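Local coordinates for protein S12 family peptidase (Streptomyces sp. 82F2, PDB 3WWX) that probably hydrolyses amide bonds with preference for D-configured substrates, as a member of the S12 serine peptidases built on the beta-lactamase fold, at residues P231-A236 with G303-S308; H129-W134 with T200-P205; G52-T57 with R245-F250; P115-K120 with K137-V142; A181-I186 with T195-T200. One frame throughout, in Å; residues are numbered along the deposited sequence.

The five contacts lie within one beta-lactamase-type domain, and the chain visits them in interleaved order. Interaction 3 spans the widest stretch, bringing G52-T57 of the S-x-x-K signature to helix 244-255; interactions 2, 4 and 5 lie within that span. Interactions 2 and 4 alternate along the chain, and interactions 2 and 5 share T200. In interaction 1 the end of strand 297-305, with G304, I305 and H306, lines the diamine pocket and packs on the 231-236 loop. Its centre is about 10 Å from that of interaction 2 and about 13 Å from that of interaction 3, whereas interactions 3 and 4 have centres about 25 Å apart. Pocket and helical region are thus linked through the 231-236 loop.

Interaction 1: P231-A236 with G303-S308; sequences PSIAGA and GGIHGS. With DIA (octane 1,8-diamine), chain B.
The tight beta hairpin joining strands 297-305 and 308-315 of the beta-lactamase fold sends I305 and H306 against I233 and A234, and the same turn forms one wall of the pocket that holds octane 1,8-diamine. The turn from I305 to S308 is type II, with G307 supplying the positive phi. Across from it, a short 3-10 turn is drawn together by P231 O, which accepts from both A234 N and G235 N. I233 places CG1 between its backbone N and carbonyl carbon (chi1 53°), and the extended branch carries CD1 to within 3.6 Å of H306 CE1, approaching the imidazole at a slant. I305 reaches across beside it, with CD1 4.1 Å from A234 CB. The contact is buried and purely van der Waals, with no hydrogen bond between the segments.

H306 is fixed from several directions. Its NE2 is hydrogen-bonded to V121 O, F126 stacks on the ring, and one face takes the ligand: DIA C2 lies 3.5 Å above the imidazole plane, displaced toward the rim. The diamine chain then runs along the strand end, where G304 has no side chain to obstruct it. There DIA C5 comes to 3.4 Å from I305 C, and DIA C7 to 3.5 Å from G304 CA.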
# COMPACT_ATOMS: atom_id res chain seq x y z
N PRO A 231 -9.96 6.28 -8.35
CA PRO A 231 -8.91 5.42 -7.80
C PRO A 231 -8.69 4.12 -8.54
O PRO A 231 -7.82 3.34 -8.11
CB PRO A 231 -9.41 5.11 -6.38
CG PRO A 231 -10.52 6.01 -6.12
CD PRO A 231 -11.10 6.41 -7.42
N SER A 232 -9.44 3.89 -9.62
CA SER A 232 -9.22 2.68 -10.41
C SER A 232 -7.85 2.64 -11.08
O SER A 232 -7.45 1.58 -11.55
CB SER A 232 -10.35 2.50 -11.43
OG SER A 232 -10.32 3.52 -12.41
N ILE A 233 -7.13 3.76 -11.13
CA ILE A 233 -5.74 3.71 -11.55
C ILE A 233 -4.90 2.77 -10.68
O ILE A 233 -3.87 2.27 -11.12
CB ILE A 233 -5.07 5.09 -11.53
CG1 ILE A 233 -5.24 5.78 -10.18
CG2 ILE A 233 -5.58 5.96 -12.68
CD1 ILE A 233 -4.30 6.99 -9.98
N ALA A 234 -5.36 2.55 -9.44
CA ALA A 234 -4.64 1.72 -8.46
C ALA A 234 -5.37 0.40 -8.14
O ALA A 234 -4.74 -0.66 -8.03
CB ALA A 234 -4.43 2.56 -7.19
N GLY A 235 -6.67 0.45 -7.96
CA GLY A 235 -7.43 -0.72 -7.57
C GLY A 235 -6.79 -1.47 -6.41
O GLY A 235 -6.43 -0.87 -5.39
N ALA A 236 -6.66 -2.78 -6.57
CA ALA A 236 -6.17 -3.64 -5.50
C ALA A 236 -4.69 -3.42 -5.17
O ALA A 236 -4.18 -3.96 -4.19
CB ALA A 236 -6.43 -5.10 -5.84
N GLY A 303 2.73 4.02 1.58
CA GLY A 303 1.76 4.31 0.54
C GLY A 303 2.11 5.56 -0.20
O GLY A 303 2.51 6.56 0.38
N GLY A 304 1.98 5.49 -1.53
CA GLY A 304 2.11 6.66 -2.37
C GLY A 304 1.03 6.65 -3.44
O GLY A 304 0.79 5.66 -4.14
N ILE A 305 0.33 7.77 -3.55
CA ILE A 305 -0.60 8.04 -4.62
C ILE A 305 -0.69 9.58 -4.66
O ILE A 305 -0.11 10.25 -3.81
CB ILE A 305 -1.95 7.31 -4.38
CG1 ILE A 305 -2.87 7.38 -5.59
CG2 ILE A 305 -2.63 7.86 -3.15
CD1 ILE A 305 -3.96 6.31 -5.56
N HIS A 306 -1.35 10.15 -5.65
CA HIS A 306 -1.33 11.60 -5.85
C HIS A 306 -1.64 12.39 -4.58
O HIS A 306 -2.69 12.23 -3.98
CB HIS A 306 -2.35 12.00 -6.91
CG HIS A 306 -2.14 11.34 -8.22
ND1 HIS A 306 -2.19 9.97 -8.38
CD2 HIS A 306 -1.90 11.86 -9.45
CE1 HIS A 306 -1.97 9.67 -9.64
NE2 HIS A 306 -1.81 10.80 -10.32
N GLY A 307 -0.71 13.24 -4.18
CA GLY A 307 -0.89 14.10 -3.04
C GLY A 307 -0.95 13.41 -1.69
O GLY A 307 -1.46 14.01 -0.74
N SER A 308 -0.45 12.19 -1.62
CA SER A 308 -0.64 11.41 -0.41
C SER A 308 0.50 10.42 -0.18
O SER A 308 0.62 9.42 -0.89
CB SER A 308 -1.96 10.67 -0.46
OG SER A 308 -2.21 10.09 0.81
N1 DIA B . 3.22 12.76 -10.14
C1 DIA B . 1.85 12.44 -9.91
C2 DIA B . 1.48 11.88 -8.55
C3 DIA B . 2.53 11.03 -7.92
C4 DIA B . 2.19 9.57 -7.67
C5 DIA B . 2.30 9.19 -6.22
C6 DIA B . 3.61 9.60 -5.57
C7 DIA B . 3.58 9.35 -4.09
C8 DIA B . 4.97 9.56 -3.56
N8 DIA B . 4.88 9.81 -2.16

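Interaction 2: H129-W134 with T200-P205; sequences HRYDTW and TRSAMP
Y131 turns its ring past S202 because CG lies beside the backbone N (chi1 -58°), while S202 holds OG between its backbone N and carbonyl carbon (chi1 70°). The tyrosine thereby brings CE1 to 3.7 Å from S202 CB, with the serine methylene meeting the ring obliquely. R130 CG stands 3.4 Å above the Y131 ring plane, over its centre, so the aromatic group is also backed by its sequence neighbour. Two residues after Y131 and two before S202, T133 and T200 form the second touch, T133 OG1 lying 3.7 Å from T200 CG2.

These are two surface loops of the beta-lactamase fold, separated by 65 residues, about half of them helical and none in a strand. Their meeting is a van der Waals one. Y131 OH is hydrogen-bonded to T228 OG1, and T133 OG1, while lying against the T200 methyl, is hydrogen-bonded to N230 ND2. The first loop takes its shape from a type I turn between H129 and D132, closed by D132 N to H129 O at 2.9 Å. A side-chain bond reinforces that turn, for H129 ND1 donates to D132 OD2 at 2.8 Å with an angle of 154°, the carboxylate oxygen lying close to the imidazole plane.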
# COMPACT_ATOMS: atom_id res chain seq x y z
N HIS A 129 -7.22 13.40 -17.39
CA HIS A 129 -7.57 11.98 -17.27
C HIS A 129 -7.89 11.50 -15.86
O HIS A 129 -8.21 10.33 -15.67
CB HIS A 129 -6.46 11.14 -17.89
CG HIS A 129 -6.30 11.36 -19.36
ND1 HIS A 129 -7.21 10.88 -20.28
CD2 HIS A 129 -5.36 12.03 -20.06
CE1 HIS A 129 -6.83 11.24 -21.49
NE2 HIS A 129 -5.71 11.94 -21.39
N ARG A 130 -7.84 12.40 -14.88
CA ARG A 130 -7.97 12.02 -13.48
C ARG A 130 -9.21 11.23 -13.13
O ARG A 130 -9.17 10.48 -12.15
CB ARG A 130 -7.92 13.25 -12.57
CG ARG A 130 -9.09 14.21 -12.82
CD ARG A 130 -8.81 15.62 -12.36
NE ARG A 130 -8.64 15.69 -10.90
CZ ARG A 130 -8.09 16.72 -10.27
NH1 ARG A 130 -7.67 17.77 -10.97
NH2 ARG A 130 -7.95 16.71 -8.95
N TYR A 131 -10.30 11.41 -13.88
CA TYR A 131 -11.55 10.73 -13.55
C TYR A 131 -11.84 9.52 -14.45
O TYR A 131 -12.90 8.89 -14.32
CB TYR A 131 -12.73 11.72 -13.55
CG TYR A 131 -12.52 12.86 -12.58
CD1 TYR A 131 -12.28 12.61 -11.23
CD2 TYR A 131 -12.57 14.17 -12.99
CE1 TYR A 131 -12.10 13.63 -10.34
CE2 TYR A 131 -12.39 15.20 -12.09
CZ TYR A 131 -12.13 14.93 -10.78
OH TYR A 131 -11.92 15.95 -9.89
N ASP A 132 -10.91 9.20 -15.33
CA ASP A 132 -11.08 8.05 -16.24
C ASP A 132 -11.12 6.74 -15.46
O ASP A 132 -10.42 6.57 -14.44
CB ASP A 132 -9.94 7.97 -17.25
CG ASP A 132 -9.94 9.09 -18.27
OD1 ASP A 132 -10.81 9.99 -18.23
OD2 ASP A 132 -9.01 9.07 -19.08
N THR A 133 -11.97 5.83 -15.92
CA THR A 133 -12.08 4.51 -15.33
C THR A 133 -11.17 3.53 -16.03
O THR A 133 -11.21 3.39 -17.26
CB THR A 133 -13.53 3.99 -15.37
OG1 THR A 133 -14.32 4.80 -14.50
CG2 THR A 133 -13.60 2.54 -14.90
N TRP A 134 -10.36 2.85 -15.22
CA TRP A 134 -9.45 1.82 -15.68
C TRP A 134 -9.90 0.50 -15.13
O TRP A 134 -9.90 0.31 -13.90
CB TRP A 134 -8.03 2.08 -15.18
CG TRP A 134 -7.45 3.38 -15.64
CD1 TRP A 134 -7.68 4.61 -15.10
CD2 TRP A 134 -6.55 3.57 -16.72
NE1 TRP A 134 -6.98 5.56 -15.79
CE2 TRP A 134 -6.27 4.95 -16.78
CE3 TRP A 134 -5.93 2.71 -17.64
CZ2 TRP A 134 -5.41 5.49 -17.74
CZ3 TRP A 134 -5.09 3.25 -18.58
CH2 TRP A 134 -4.83 4.62 -18.63
N THR A 200 -14.55 3.38 -8.28
CA THR A 200 -14.32 4.50 -9.20
C THR A 200 -14.73 5.85 -8.60
O THR A 200 -14.64 6.89 -9.25
CB THR A 200 -15.04 4.29 -10.50
OG1 THR A 200 -16.39 4.11 -10.17
CG2 THR A 200 -14.57 3.04 -11.20
N ARG A 201 -15.20 5.83 -7.36
CA ARG A 201 -15.65 7.07 -6.72
C ARG A 201 -14.48 8.01 -6.43
O ARG A 201 -13.46 7.58 -5.89
CB ARG A 201 -16.36 6.77 -5.41
CG ARG A 201 -17.65 6.00 -5.60
CD ARG A 201 -18.53 6.02 -4.37
NE ARG A 201 -17.84 5.76 -3.12
CZ ARG A 201 -17.65 4.57 -2.58
NH1 ARG A 201 -18.09 3.47 -3.20
NH2 ARG A 201 -16.99 4.47 -1.42
N SER A 202 -14.64 9.29 -6.78
CA SER A 202 -13.55 10.25 -6.71
C SER A 202 -13.55 11.16 -5.49
O SER A 202 -12.56 11.80 -5.21
CB SER A 202 -13.52 11.13 -7.97
OG SER A 202 -14.63 12.02 -8.00
N ALA A 203 -14.67 11.23 -4.77
CA ALA A 203 -14.78 12.16 -3.65
C ALA A 203 -14.01 11.68 -2.44
O ALA A 203 -13.76 10.48 -2.28
CB ALA A 203 -16.24 12.39 -3.29
N MET A 204 -13.64 12.63 -1.58
CA MET A 204 -13.01 12.34 -0.29
C MET A 204 -14.01 12.47 0.84
O MET A 204 -14.77 13.43 0.86
CB MET A 204 -11.83 13.29 -0.04
CG MET A 204 -10.64 13.05 -0.95
SD MET A 204 -9.83 11.47 -0.68
CE MET A 204 -9.22 11.59 1.01
N PRO A 205 -14.01 11.53 1.79
CA PRO A 205 -14.86 11.65 2.98
C PRO A 205 -14.32 12.69 3.93
O PRO A 205 -13.17 13.14 3.80
CB PRO A 205 -14.79 10.26 3.62
CG PRO A 205 -13.39 9.77 3.21
CD PRO A 205 -13.17 10.31 1.82

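Interaction 3: G52-T57 with R245-F250; sequences GSITKT and RDLQTF
T57 and F250 make the closer half of a buried contact between the segment carrying the S-x-x-K signature of the serine beta-lactamase fold, here S53 to K56, and helix 244-255. T57 CG2, anti to its own backbone N, meets the F250 ring at the edge near the ring plane, 3.6 Å from CE2 and 3.8 Å from CZ. The phenylalanine reaches it with its CG also anti to the backbone N (chi1 169°). The threonine hydroxyl takes another course, hydrogen-bonded to G286 O and Y251 OH.

One turn back a slighter touch is made: I54 and L247 meet end-on, methyl to methyl, through I54 CG2 and L247 CD2 at 3.8 Å. The loose side begins at R245, which stretches its fully extended side chain into an exposed setting, while L247 and F250 point at the 52-57 segment. K56 belongs to the other flank of its segment, where NZ is hydrogen-bonded to Y158 OH and N160 OD1, consistent with the active-site layout of this family. The backbone from G52 to T55 is drawn in by G52 O, which accepts from T55 N at 2.9 Å and from T55 OG1 at 2.8 Å.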
# COMPACT_ATOMS: atom_id res chain seq x y z
N GLY A 52 -2.90 4.73 -0.64
CA GLY A 52 -2.08 4.18 -1.71
C GLY A 52 -1.72 2.72 -1.50
O GLY A 52 -2.57 1.91 -1.15
N SER A 53 -0.44 2.42 -1.70
CA SER A 53 0.14 1.08 -1.70
C SER A 53 -0.12 0.25 -0.44
O SER A 53 0.02 -0.98 -0.45
CB SER A 53 1.66 1.27 -1.88
OG SER A 53 1.93 2.43 -2.68
N ILE A 54 -0.47 0.89 0.67
CA ILE A 54 -0.89 0.17 1.86
C ILE A 54 -2.06 -0.79 1.56
O ILE A 54 -2.22 -1.83 2.21
CB ILE A 54 -1.20 1.18 2.97
CG1 ILE A 54 0.10 1.67 3.61
CG2 ILE A 54 -2.14 0.60 4.04
CD1 ILE A 54 -0.07 2.94 4.41
N THR A 55 -2.84 -0.46 0.54
CA THR A 55 -3.91 -1.34 0.08
C THR A 55 -3.41 -2.74 -0.17
O THR A 55 -4.12 -3.73 0.06
CB THR A 55 -4.51 -0.80 -1.23
OG1 THR A 55 -5.02 0.53 -1.03
CG2 THR A 55 -5.62 -1.69 -1.76
N LYS A 56 -2.17 -2.86 -0.63
CA LYS A 56 -1.59 -4.17 -0.92
C LYS A 56 -1.65 -5.12 0.27
O LYS A 56 -1.81 -6.32 0.08
CB LYS A 56 -0.15 -4.03 -1.38
CG LYS A 56 -0.01 -3.40 -2.75
CD LYS A 56 1.43 -3.48 -3.25
CE LYS A 56 1.58 -2.94 -4.66
NZ LYS A 56 1.34 -1.49 -4.75
N THR A 57 -1.49 -4.61 1.49
CA THR A 57 -1.53 -5.51 2.64
C THR A 57 -2.92 -6.11 2.80
O THR A 57 -3.07 -7.28 3.17
CB THR A 57 -1.12 -4.78 3.91
OG1 THR A 57 0.09 -4.07 3.70
CG2 THR A 57 -0.93 -5.79 5.04
N ARG A 245 -6.07 6.03 12.69
CA ARG A 245 -6.56 5.10 13.71
C ARG A 245 -6.81 3.72 13.12
O ARG A 245 -6.26 2.71 13.59
CB ARG A 245 -7.84 5.63 14.34
CG ARG A 245 -8.36 4.80 15.49
CD ARG A 245 -9.63 5.36 16.08
NE ARG A 245 -10.03 4.59 17.26
CZ ARG A 245 -11.07 4.90 18.03
NH1 ARG A 245 -11.82 5.96 17.76
NH2 ARG A 245 -11.36 4.14 19.08
N ASP A 246 -7.63 3.66 12.08
CA ASP A 246 -7.99 2.39 11.47
C ASP A 246 -6.76 1.66 10.95
O ASP A 246 -6.68 0.45 10.99
CB ASP A 246 -8.95 2.60 10.31
CG ASP A 246 -10.39 2.82 10.75
OD1 ASP A 246 -10.67 3.00 11.96
OD2 ASP A 246 -11.26 2.83 9.84
N LEU A 247 -5.79 2.40 10.40
CA LEU A 247 -4.61 1.72 9.87
C LEU A 247 -3.86 0.99 10.98
O LEU A 247 -3.37 -0.12 10.78
CB LEU A 247 -3.69 2.66 9.11
CG LEU A 247 -4.19 3.10 7.74
CD1 LEU A 247 -3.19 4.08 7.16
CD2 LEU A 247 -4.42 1.94 6.80
N GLN A 248 -3.79 1.62 12.16
CA GLN A 248 -3.18 0.96 13.30
C GLN A 248 -4.00 -0.26 13.73
O GLN A 248 -3.45 -1.34 13.98
CB GLN A 248 -3.04 1.90 14.48
CG GLN A 248 -2.06 3.01 14.29
CD GLN A 248 -2.03 3.87 15.51
OE1 GLN A 248 -1.37 3.53 16.50
NE2 GLN A 248 -2.81 4.93 15.50
N THR A 249 -5.32 -0.11 13.81
CA THR A 249 -6.17 -1.24 14.19
C THR A 249 -5.90 -2.45 13.29
O THR A 249 -5.76 -3.60 13.74
CB THR A 249 -7.64 -0.84 14.11
OG1 THR A 249 -7.84 0.28 14.99
CG2 THR A 249 -8.55 -2.01 14.50
N PHE A 250 -5.81 -2.18 12.00
CA PHE A 250 -5.57 -3.23 11.02
C PHE A 250 -4.19 -3.88 11.19
O PHE A 250 -4.09 -5.11 11.35
CB PHE A 250 -5.72 -2.69 9.59
CG PHE A 250 -5.23 -3.66 8.54
CD1 PHE A 250 -5.88 -4.87 8.33
CD2 PHE A 250 -4.11 -3.37 7.76
CE1 PHE A 250 -5.43 -5.76 7.37
CE2 PHE A 250 -3.66 -4.26 6.80
CZ PHE A 250 -4.33 -5.46 6.62

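Interaction 4: P115-K120 with K137-V142; sequences PAFQAK and KQLVAV
F117 sets its ring obliquely against L139, with F117 CE1 3.6 Å from L139 CD2. The methyl meets the ring neither squarely over a face nor in the plane, and the two side chains pass at a slant. F117 gains this position by setting CG anti to its backbone N (chi1 -172°), which carries the ring out toward helix 136-144. L139 points its first bond alongside rather than straight across, yet its CD2 branch closes the distance. A second, wider touch lies nearer the backbones, where F117 CB stands 4.4 Å from V142 CG1. F117 and V142 are also where the two helical segments run closest, at 7.8 Å between CA atoms. Two helices are therefore joined through a single aromatic residue received by a leucine and a valine one turn apart, an entirely apolar helix-to-helix contact.

The phenylalanine has further aromatic company, for W134 and Y111 both meet its ring edge-to-face, and L139 touches both of those residues as well. L139 also packs on V164 of helix 160-174, so the leucine bridges helix 115-121 and helix 160-174 in the helical part of the fold.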
# COMPACT_ATOMS: atom_id res chain seq x y z
N PRO A 115 5.14 4.43 -20.48
CA PRO A 115 5.23 5.86 -20.80
C PRO A 115 3.89 6.53 -21.11
O PRO A 115 3.65 7.64 -20.64
CB PRO A 115 6.18 5.89 -22.01
CG PRO A 115 7.07 4.70 -21.76
CD PRO A 115 6.14 3.64 -21.22
N ALA A 116 3.01 5.87 -21.86
CA ALA A 116 1.70 6.47 -22.15
C ALA A 116 0.85 6.58 -20.90
O ALA A 116 0.16 7.59 -20.66
CB ALA A 116 0.98 5.68 -23.22
N PHE A 117 0.89 5.55 -20.05
CA PHE A 117 0.16 5.62 -18.78
C PHE A 117 0.66 6.79 -17.95
O PHE A 117 -0.13 7.54 -17.36
CB PHE A 117 0.33 4.32 -18.00
CG PHE A 117 -0.55 4.23 -16.76
CD1 PHE A 117 -1.85 3.74 -16.82
CD2 PHE A 117 -0.07 4.66 -15.54
CE1 PHE A 117 -2.65 3.67 -15.67
CE2 PHE A 117 -0.87 4.60 -14.39
CZ PHE A 117 -2.15 4.10 -14.47
N GLN A 118 1.97 6.95 -17.89
CA GLN A 118 2.53 8.05 -17.12
C GLN A 118 2.09 9.40 -17.66
O GLN A 118 1.84 10.33 -16.91
CB GLN A 118 4.04 8.01 -17.15
CG GLN A 118 4.64 6.84 -16.38
CD GLN A 118 6.07 7.10 -15.99
OE1 GLN A 118 6.97 6.30 -16.28
NE2 GLN A 118 6.31 8.21 -15.32
N ALA A 119 2.05 9.53 -18.97
CA ALA A 119 1.62 10.80 -19.56
C ALA A 119 0.19 11.15 -19.20
O ALA A 119 -0.15 12.33 -19.07
CB ALA A 119 1.80 10.76 -21.07
N LYS A 120 -0.66 10.14 -19.06
CA LYS A 120 -2.07 10.37 -18.75
C LYS A 120 -2.31 10.57 -17.26
O LYS A 120 -3.18 11.33 -16.89
CB LYS A 120 -2.94 9.20 -19.22
CG LYS A 120 -3.09 9.10 -20.74
CD LYS A 120 -4.12 8.03 -21.05
CE LYS A 120 -4.32 7.80 -22.53
NZ LYS A 120 -3.14 7.13 -23.14
N LYS A 137 -8.35 -5.41 -16.13
CA LYS A 137 -7.81 -6.01 -17.34
C LYS A 137 -7.14 -4.96 -18.23
O LYS A 137 -6.15 -5.26 -18.91
CB LYS A 137 -8.88 -6.81 -18.11
CG LYS A 137 -10.11 -6.02 -18.48
CD LYS A 137 -11.17 -6.92 -19.16
CE LYS A 137 -12.41 -6.12 -19.53
NZ LYS A 137 -13.36 -6.90 -20.38
N GLN A 138 -7.64 -3.72 -18.22
CA GLN A 138 -6.97 -2.66 -18.98
C GLN A 138 -5.59 -2.35 -18.41
O GLN A 138 -4.63 -2.13 -19.17
CB GLN A 138 -7.82 -1.39 -19.04
CG GLN A 138 -7.16 -0.23 -19.80
CD GLN A 138 -7.03 -0.50 -21.27
OE1 GLN A 138 -7.99 -0.35 -22.02
NE2 GLN A 138 -5.84 -0.91 -21.70
N LEU A 139 -5.46 -2.29 -17.09
CA LEU A 139 -4.16 -2.05 -16.48
C LEU A 139 -3.18 -3.18 -16.82
O LEU A 139 -2.02 -2.94 -17.12
CB LEU A 139 -4.33 -1.91 -14.97
CG LEU A 139 -5.17 -0.69 -14.54
CD1 LEU A 139 -5.33 -0.71 -13.03
CD2 LEU A 139 -4.57 0.64 -15.01
N VAL A 140 -3.63 -4.42 -16.75
CA VAL A 140 -2.76 -5.54 -17.08
C VAL A 140 -2.38 -5.46 -18.57
O VAL A 140 -1.22 -5.69 -18.93
CB VAL A 140 -3.43 -6.87 -16.73
CG1 VAL A 140 -2.62 -8.04 -17.25
CG2 VAL A 140 -3.64 -6.98 -15.21
N ALA A 141 -3.32 -5.10 -19.43
CA ALA A 141 -3.01 -4.97 -20.87
C ALA A 141 -1.88 -3.99 -21.10
O ALA A 141 -1.00 -4.23 -21.95
CB ALA A 141 -4.24 -4.52 -21.65
N VAL A 142 -1.88 -2.87 -20.38
CA VAL A 142 -0.83 -1.89 -20.51
C VAL A 142 0.54 -2.55 -20.28
O VAL A 142 1.50 -2.33 -21.04
CB VAL A 142 -1.05 -0.71 -19.54
CG1 VAL A 142 0.18 0.17 -19.42
CG2 VAL A 142 -2.23 0.12 -19.97

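Interaction 5: A181-I186 with T195-T200; sequences AVENRI and TTVPGT
V182 and V197 meet at a slant, each offering one methyl: V182 CG1 lies 4.0 Å from V197 CG2. The two valines use different branches. V182 holds CG1 anti to its backbone N (chi1 174°), whereas the methyl that V197 presents is the one beside its own N. In both residues the first side-chain bond points into the contact.

E183 comes alongside. Its first bond does not aim at the loop, but the extended chain (chi2 167°) brings the carboxylate over to V197, with OE2 4.2 Å from V197 CB. That oxygen does its polar work through a water, which donates to E183 OE2 at 2.8 Å and accepts from V197 N at 2.9 Å. A loop N-H is thus satisfied by a water that a helix carboxylate holds in turn, although no direct hydrogen bond joins the two segments.

From E183 to I186 the helix widens into a pi-type turn, and R185 points elsewhere, forming a salt bridge with E69. V197 also packs on Y178 and I187 of the same helix, and V182 touches I187. T196 next to it shares backbone hydrogen bonds with I241 of strand 241-242. The whole is a helix-to-loop contact of the beta-lactamase fold, in which the chain leaving helix 178-187 turns back over that helix, its apolar centre edged by a water bridge.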
# COMPACT_ATOMS: atom_id res chain seq x y z
N ALA A 181 -14.50 -8.64 -0.70
CA ALA A 181 -13.76 -9.52 0.20
C ALA A 181 -13.03 -8.70 1.27
O ALA A 181 -13.03 -9.04 2.46
CB ALA A 181 -12.76 -10.38 -0.58
N VAL A 182 -12.43 -7.58 0.87
CA VAL A 182 -11.79 -6.69 1.82
C VAL A 182 -12.81 -6.17 2.83
O VAL A 182 -12.54 -6.16 4.04
CB VAL A 182 -11.07 -5.53 1.10
CG1 VAL A 182 -10.55 -4.53 2.09
CG2 VAL A 182 -9.95 -6.07 0.26
N GLU A 183 -13.98 -5.77 2.35
CA GLU A 183 -15.03 -5.25 3.22
C GLU A 183 -15.49 -6.31 4.22
O GLU A 183 -15.54 -6.05 5.41
CB GLU A 183 -16.22 -4.77 2.39
CG GLU A 183 -15.89 -3.52 1.63
CD GLU A 183 -16.90 -3.17 0.55
OE1 GLU A 183 -17.88 -3.92 0.36
OE2 GLU A 183 -16.70 -2.12 -0.12
N ASN A 184 -15.79 -7.50 3.72
CA ASN A 184 -16.42 -8.50 4.56
C ASN A 184 -15.46 -9.25 5.47
O ASN A 184 -15.84 -9.68 6.57
CB ASN A 184 -17.22 -9.46 3.69
CG ASN A 184 -18.43 -8.78 3.09
OD1 ASN A 184 -18.96 -7.82 3.65
ND2 ASN A 184 -18.88 -9.27 1.94
N ARG A 185 -14.21 -9.38 5.05
CA ARG A 185 -13.21 -10.12 5.81
C ARG A 185 -12.36 -9.25 6.73
O ARG A 185 -11.76 -9.76 7.66
CB ARG A 185 -12.28 -10.87 4.87
CG ARG A 185 -12.98 -11.95 4.08
CD ARG A 185 -12.11 -12.49 2.95
NE ARG A 185 -12.77 -13.64 2.35
CZ ARG A 185 -12.63 -14.89 2.79
NH1 ARG A 185 -11.80 -15.17 3.79
NH2 ARG A 185 -13.31 -15.87 2.21
N ILE A 186 -12.28 -7.96 6.44
CA ILE A 186 -11.37 -7.09 7.19
C ILE A 186 -12.07 -5.85 7.74
O ILE A 186 -12.04 -5.62 8.95
CB ILE A 186 -10.12 -6.68 6.35
CG1 ILE A 186 -9.39 -7.92 5.84
CG2 ILE A 186 -9.17 -5.82 7.20
CD1 ILE A 186 -8.27 -7.63 4.82
N THR A 195 -12.61 3.45 6.93
CA THR A 195 -11.88 2.76 5.87
C THR A 195 -12.81 2.30 4.75
O THR A 195 -13.83 1.64 5.02
CB THR A 195 -11.14 1.54 6.45
OG1 THR A 195 -10.26 2.00 7.48
CG2 THR A 195 -10.28 0.87 5.40
N THR A 196 -12.47 2.67 3.52
CA THR A 196 -13.31 2.37 2.38
C THR A 196 -12.51 1.93 1.16
O THR A 196 -11.29 2.18 1.05
CB THR A 196 -14.19 3.58 1.98
OG1 THR A 196 -13.35 4.69 1.67
CG2 THR A 196 -15.13 3.99 3.11
N VAL A 197 -13.19 1.21 0.28
CA VAL A 197 -12.68 0.76 -1.00
C VAL A 197 -13.54 1.49 -2.02
O VAL A 197 -14.65 1.05 -2.34
CB VAL A 197 -12.83 -0.77 -1.17
CG1 VAL A 197 -12.13 -1.25 -2.41
CG2 VAL A 197 -12.30 -1.50 0.06
N PRO A 198 -13.09 2.66 -2.48
CA PRO A 198 -13.97 3.56 -3.24
C PRO A 198 -14.33 3.12 -4.67
O PRO A 198 -15.31 3.60 -5.23
CB PRO A 198 -13.18 4.87 -3.28
CG PRO A 198 -11.75 4.46 -3.10
CD PRO A 198 -11.79 3.29 -2.16
N GLY A 199 -13.55 2.23 -5.26
CA GLY A 199 -13.87 1.76 -6.61
C GLY A 199 -13.54 2.83 -7.63
O GLY A 199 -12.36 3.14 -7.83
N THR A 200 -14.55 3.38 -8.28
CA THR A 200 -14.32 4.50 -9.20
C THR A 200 -14.73 5.85 -8.60
O THR A 200 -14.64 6.89 -9.25
CB THR A 200 -15.04 4.29 -10.50
OG1 THR A 200 -16.39 4.11 -10.17
CG2 THR A 200 -14.57 3.04 -11.20
O HOH W 1 -15.77 0.25 1.08